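Alpha-fucosidase (PDB 2EAB) probably hydrolyses alpha-1,2-linked L-fucose from glycans, this chain being the catalytic region of a longer, probably membrane-bound protein. Local coordinates at residues T472-H484 / A533-M546. Numbering follows the deposited sequence.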
loop_
_atom_site.group_PDB
_atom_site.type_symbol
_atom_site.label_atom_id
_atom_site.label_comp_id
_atom_site.label_asym_id
_atom_site.label_seq_id
_atom_site.Cartn_x
_atom_site.Cartn_y
_atom_site.Cartn_z
ATOM N N THR A 472 -26.552 -11.421 -9.427
ATOM C CA THR A 472 -26.117 -12.468 -10.351
ATOM C C THR A 472 -25.345 -11.969 -11.579
ATOM O O THR A 472 -24.718 -12.764 -12.273
ATOM C CB THR A 472 -27.303 -13.358 -10.802
ATOM O OG1 THR A 472 -28.311 -12.548 -11.420
ATOM C CG2 THR A 472 -27.906 -14.103 -9.612
ATOM N N THR A 473 -25.383 -10.664 -11.846
ATOM C CA THR A 473 -24.663 -10.082 -12.986
ATOM C C THR A 473 -23.158 -10.068 -12.697
ATOM O O THR A 473 -22.714 -9.368 -11.782
ATOM C CB THR A 473 -25.183 -8.655 -13.300
ATOM O OG1 THR A 473 -26.568 -8.729 -13.652
ATOM C CG2 THR A 473 -24.422 -8.023 -14.459
ATOM N N PRO A 474 -22.362 -10.849 -13.459
ATOM C CA PRO A 474 -20.931 -10.936 -13.154
ATOM C C PRO A 474 -20.214 -9.600 -13.250
ATOM O O PRO A 474 -20.641 -8.706 -13.981
ATOM C CB PRO A 474 -20.393 -11.887 -14.230
ATOM C CG PRO A 474 -21.576 -12.673 -14.669
ATOM C CD PRO A 474 -22.726 -11.709 -14.601
ATOM N N ILE A 475 -19.121 -9.478 -12.505
ATOM C CA ILE A 475 -18.230 -8.344 -12.656
ATOM C C ILE A 475 -17.865 -8.240 -14.134
ATOM O O ILE A 475 -17.487 -9.240 -14.767
ATOM C CB ILE A 475 -16.961 -8.512 -11.809
ATOM C CG1 ILE A 475 -17.316 -8.545 -10.318
ATOM C CG2 ILE A 475 -15.978 -7.382 -12.099
ATOM C CD1 ILE A 475 -16.166 -8.924 -9.413
ATOM N N GLY A 476 -18.001 -7.039 -14.685
ATOM C CA GLY A 476 -17.740 -6.820 -16.102
ATOM C C GLY A 476 -18.995 -6.590 -16.916
ATOM O O GLY A 476 -18.947 -5.944 -17.962
ATOM N N GLU A 477 -20.117 -7.119 -16.429
ATOM C CA GLU A 477 -21.376 -7.108 -17.176
ATOM C C GLU A 477 -22.402 -6.129 -16.619
ATOM O O GLU A 477 -23.487 -5.974 -17.182
ATOM C CB GLU A 477 -21.976 -8.519 -17.234
ATOM C CG GLU A 477 -21.019 -9.587 -17.753
ATOM C CD GLU A 477 -20.378 -9.209 -19.067
ATOM O OE1 GLU A 477 -21.117 -8.935 -20.036
ATOM O OE2 GLU A 477 -19.130 -9.186 -19.134
ATOM N N GLY A 478 -22.052 -5.460 -15.525
ATOM C CA GLY A 478 -22.927 -4.460 -14.920
ATOM C C GLY A 478 -22.737 -3.084 -15.529
ATOM O O GLY A 478 -21.914 -2.896 -16.428
ATOM N N GLU A 479 -23.507 -2.120 -15.032
ATOM C CA GLU A 479 -23.473 -0.757 -15.557
ATOM C C GLU A 479 -22.379 0.112 -14.944
ATOM O O GLU A 479 -22.112 1.211 -15.430
ATOM C CB GLU A 479 -24.837 -0.088 -15.399
ATOM C CG GLU A 479 -25.893 -0.678 -16.305
ATOM C CD GLU A 479 -25.497 -0.586 -17.767
ATOM O OE1 GLU A 479 -25.271 0.541 -18.260
ATOM O OE2 GLU A 479 -25.394 -1.647 -18.419
ATOM N N GLY A 480 -21.743 -0.386 -13.888
ATOM C CA GLY A 480 -20.686 0.365 -13.238
ATOM C C GLY A 480 -20.738 0.304 -11.732
ATOM O O GLY A 480 -21.795 0.113 -11.131
ATOM N N TYR A 481 -19.570 0.475 -11.127
ATOM C CA TYR A 481 -19.435 0.526 -9.682
ATOM C C TYR A 481 -18.639 1.777 -9.325
ATOM O O TYR A 481 -17.639 2.101 -9.967
ATOM C CB TYR A 481 -18.801 -0.765 -9.124
ATOM C CG TYR A 481 -17.499 -1.164 -9.786
ATOM C CD1 TYR A 481 -16.283 -0.945 -9.151
ATOM C CD2 TYR A 481 -17.485 -1.753 -11.054
ATOM C CE1 TYR A 481 -15.087 -1.298 -9.757
ATOM C CE2 TYR A 481 -16.298 -2.105 -11.674
ATOM C CZ TYR A 481 -15.101 -1.872 -11.021
ATOM O OH TYR A 481 -13.912 -2.216 -11.621
ATOM N N MET A 482 -19.125 2.486 -8.316
ATOM C CA MET A 482 -18.558 3.751 -7.904
ATOM C C MET A 482 -18.152 3.655 -6.438
ATOM O O MET A 482 -18.889 3.112 -5.619
ATOM C CB MET A 482 -19.594 4.861 -8.102
ATOM C CG MET A 482 -19.100 6.248 -7.742
ATOM S SD MET A 482 -20.424 7.469 -7.800
ATOM C CE MET A 482 -19.936 8.497 -9.191
ATOM N N ALA A 483 -16.966 4.174 -6.127
ATOM C CA ALA A 483 -16.494 4.295 -4.753
ATOM C C ALA A 483 -15.606 5.525 -4.673
ATOM O O ALA A 483 -15.180 6.065 -5.700
ATOM C CB ALA A 483 -15.752 3.049 -4.302
ATOM N N HIS A 484 -15.313 5.950 -3.449
ATOM C CA HIS A 484 -14.673 7.229 -3.225
ATOM C C HIS A 484 -13.400 7.079 -2.376
ATOM O O HIS A 484 -12.673 6.101 -2.548
ATOM C CB HIS A 484 -15.729 8.191 -2.686
ATOM C CG HIS A 484 -16.742 8.566 -3.718
ATOM N ND1 HIS A 484 -17.892 7.846 -3.979
ATOM C CD2 HIS A 484 -16.726 9.583 -4.605
ATOM C CE1 HIS A 484 -18.549 8.426 -4.972
ATOM N NE2 HIS A 484 -17.862 9.485 -5.363
ATOM N N ALA A 533 -12.268 -8.025 -16.494
ATOM C CA ALA A 533 -13.648 -7.892 -16.037
ATOM C C ALA A 533 -13.851 -6.580 -15.268
ATOM O O ALA A 533 -14.800 -5.844 -15.530
ATOM C CB ALA A 533 -14.066 -9.100 -15.200
ATOM N N LEU A 534 -12.945 -6.279 -14.344
ATOM C CA LEU A 534 -13.030 -5.036 -13.570
ATOM C C LEU A 534 -12.926 -3.797 -14.446
ATOM O O LEU A 534 -13.702 -2.849 -14.294
ATOM C CB LEU A 534 -11.947 -4.995 -12.495
ATOM C CG LEU A 534 -12.163 -5.909 -11.287
ATOM C CD1 LEU A 534 -10.868 -6.106 -10.516
ATOM C CD2 LEU A 534 -13.255 -5.362 -10.374
ATOM N N LEU A 535 -11.958 -3.816 -15.360
ATOM C CA LEU A 535 -11.714 -2.673 -16.236
ATOM C C LEU A 535 -12.843 -2.456 -17.226
ATOM O O LEU A 535 -13.176 -1.317 -17.534
ATOM C CB LEU A 535 -10.387 -2.830 -16.976
ATOM C CG LEU A 535 -9.145 -2.554 -16.129
ATOM C CD1 LEU A 535 -7.914 -3.137 -16.783
ATOM C CD2 LEU A 535 -8.971 -1.057 -15.892
ATOM N N LYS A 536 -13.416 -3.550 -17.718
ATOM C CA LYS A 536 -14.513 -3.483 -18.674
ATOM C C LYS A 536 -15.691 -2.715 -18.072
ATOM O O LYS A 536 -16.228 -1.794 -18.694
ATOM C CB LYS A 536 -14.946 -4.895 -19.062
ATOM C CG LYS A 536 -16.131 -4.970 -20.009
ATOM C CD LYS A 536 -16.518 -6.425 -20.260
ATOM C CE LYS A 536 -17.778 -6.528 -21.107
ATOM N NZ LYS A 536 -18.164 -7.945 -21.379
ATOM N N GLU A 537 -16.088 -3.083 -16.856
ATOM C CA GLU A 537 -17.252 -2.460 -16.247
ATOM C C GLU A 537 -16.975 -1.022 -15.795
ATOM O O GLU A 537 -17.846 -0.172 -15.935
ATOM C CB GLU A 537 -17.820 -3.313 -15.109
ATOM C CG GLU A 537 -18.995 -2.669 -14.394
ATOM C CD GLU A 537 -19.841 -3.637 -13.582
ATOM O OE1 GLU A 537 -19.695 -4.877 -13.708
ATOM O OE2 GLU A 537 -20.689 -3.141 -12.821
ATOM N N GLU A 538 -15.788 -0.741 -15.260
ATOM C CA GLU A 538 -15.490 0.639 -14.874
ATOM C C GLU A 538 -15.324 1.554 -16.091
ATOM O O GLU A 538 -15.694 2.728 -16.045
ATOM C CB GLU A 538 -14.289 0.724 -13.926
ATOM C CG GLU A 538 -14.121 2.097 -13.258
ATOM C CD GLU A 538 -15.203 2.422 -12.232
ATOM O OE1 GLU A 538 -16.042 1.529 -11.948
ATOM O OE2 GLU A 538 -15.213 3.569 -11.718
ATOM N N SER A 539 -14.774 1.023 -17.182
ATOM C CA SER A 539 -14.674 1.792 -18.423
ATOM C C SER A 539 -16.063 2.043 -19.004
ATOM O O SER A 539 -16.359 3.156 -19.441
ATOM C CB SER A 539 -13.761 1.103 -19.440
ATOM O OG SER A 539 -12.439 1.028 -18.940
ATOM N N HIS A 540 -16.914 1.017 -18.989
ATOM C CA HIS A 540 -18.308 1.182 -19.383
ATOM C C HIS A 540 -18.962 2.311 -18.588
ATOM O O HIS A 540 -19.649 3.172 -19.145
ATOM C CB HIS A 540 -19.083 -0.111 -19.147
ATOM C CG HIS A 540 -20.502 -0.042 -19.602
ATOM N ND1 HIS A 540 -21.547 0.322 -18.780
ATOM C CD2 HIS A 540 -21.040 -0.264 -20.822
ATOM C CE1 HIS A 540 -22.672 0.301 -19.476
ATOM N NE2 HIS A 540 -22.390 -0.048 -20.718
ATOM N N PHE A 541 -18.735 2.292 -17.279
ATOM C CA PHE A 541 -19.298 3.270 -16.362
ATOM C C PHE A 541 -18.855 4.677 -16.733
ATOM O O PHE A 541 -19.686 5.575 -16.885
ATOM C CB PHE A 541 -18.884 2.924 -14.927
ATOM C CG PHE A 541 -19.406 3.877 -13.887
ATOM C CD1 PHE A 541 -20.770 4.161 -13.793
ATOM C CD2 PHE A 541 -18.533 4.477 -12.990
ATOM C CE1 PHE A 541 -21.246 5.044 -12.828
ATOM C CE2 PHE A 541 -19.002 5.343 -12.014
ATOM C CZ PHE A 541 -20.361 5.639 -11.935
ATOM N N TYR A 542 -17.553 4.869 -16.906
ATOM C CA TYR A 542 -17.049 6.194 -17.228
ATOM C C TYR A 542 -17.512 6.679 -18.588
ATOM O O TYR A 542 -17.962 7.814 -18.718
ATOM C CB TYR A 542 -15.526 6.288 -17.050
ATOM C CG TYR A 542 -15.227 6.893 -15.708
ATOM C CD1 TYR A 542 -15.225 6.108 -14.553
ATOM C CD2 TYR A 542 -15.029 8.264 -15.577
ATOM C CE1 TYR A 542 -15.009 6.676 -13.303
ATOM C CE2 TYR A 542 -14.814 8.841 -14.336
ATOM C CZ TYR A 542 -14.801 8.040 -13.205
ATOM O OH TYR A 542 -14.594 8.599 -11.968
ATOM N N VAL A 543 -17.428 5.816 -19.594
ATOM C CA VAL A 543 -17.838 6.197 -20.947
ATOM C C VAL A 543 -19.321 6.574 -21.011
ATOM O O VAL A 543 -19.688 7.588 -21.618
ATOM C CB VAL A 543 -17.513 5.082 -21.978
ATOM C CG1 VAL A 543 -18.259 5.305 -23.302
ATOM C CG2 VAL A 543 -16.012 4.987 -22.208
ATOM N N ASN A 544 -20.166 5.758 -20.388
ATOM C CA ASN A 544 -21.612 5.908 -20.532
ATOM C C ASN A 544 -22.281 6.863 -19.557
ATOM O O ASN A 544 -23.333 7.426 -19.876
ATOM C CB ASN A 544 -22.289 4.541 -20.488
ATOM C CG ASN A 544 -22.029 3.741 -21.736
ATOM O OD1 ASN A 544 -22.695 3.930 -22.754
ATOM N ND2 ASN A 544 -21.041 2.862 -21.682
ATOM N N TYR A 545 -21.672 7.060 -18.389
ATOM C CA TYR A 545 -22.307 7.862 -17.347
ATOM C C TYR A 545 -21.533 9.095 -16.898
ATOM O O TYR A 545 -22.145 10.115 -16.566
ATOM C CB TYR A 545 -22.646 6.989 -16.139
ATOM C CG TYR A 545 -23.591 5.869 -16.475
ATOM C CD1 TYR A 545 -24.968 6.069 -16.437
ATOM C CD2 TYR A 545 -23.110 4.612 -16.846
ATOM C CE1 TYR A 545 -25.847 5.046 -16.754
ATOM C CE2 TYR A 545 -23.979 3.580 -17.165
ATOM C CZ TYR A 545 -25.344 3.806 -17.118
ATOM O OH TYR A 545 -26.216 2.786 -17.417
ATOM N N MET A 546 -20.205 9.013 -16.885
ATOM C CA MET A 546 -19.393 10.052 -16.242
ATOM C C MET A 546 -18.819 11.118 -17.171
ATOM O O MET A 546 -18.765 12.294 -16.803
ATOM C CB MET A 546 -18.270 9.424 -15.413
ATOM C CG MET A 546 -18.752 8.434 -14.352
ATOM S SD MET A 546 -19.782 9.164 -13.073
ATOM C CE MET A 546 -18.584 10.161 -12.191
HETATM O O HOH W 1 -20.534 -8.237 -22.839
#
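E537 reaches straight from its helix into the loop 472-484, where its carboxylate meets a row of backbone amides. G476 N binds E537 OE1 at 2.9 Å, on the lone pair facing away from the other oxygen; G478 N adds a weak bond to OE1, and G480 N another to OE2. An extended glutamate suits the place, with CG anti to the backbone N (chi1 177°). Glycines suit the other side: a side chain at G478 would collide with this carboxylate, one at G480 with the F541 ring, and G476, with positive phi, holds the third position of the type II turn P474 to E477. E477 OE2, at the turn's last residue, takes a salt bridge from K536 NZ at 2.7 Å, and a water joins E477 OE1 to the same nitrogen.

Helix 525-546 belongs to the family 95 catalytic domain, of (alpha/alpha)6-barrel type, and the loop follows helix 452-463. Y481 turns its ring back to the helix, and its OH donates to L534 O at 2.8 Å, from above the carbonyl plane and opposite E538 N. E538 OE1 sits 3.4 Å above the ring centre and 2.6 Å from Y481 O, so this buried acid is probably protonated. A leucine in place of Y481 would probably leave L534 O without its side-chain donor and open a gap over E538 OE1.

M482 CE packs on M546 CE at 3.7 Å and at the edge of the F541 ring. From helix 452-463, R456 pairs with E537 OE1 and also binds T473 O and P474 O, fixing both carboxylate and turn.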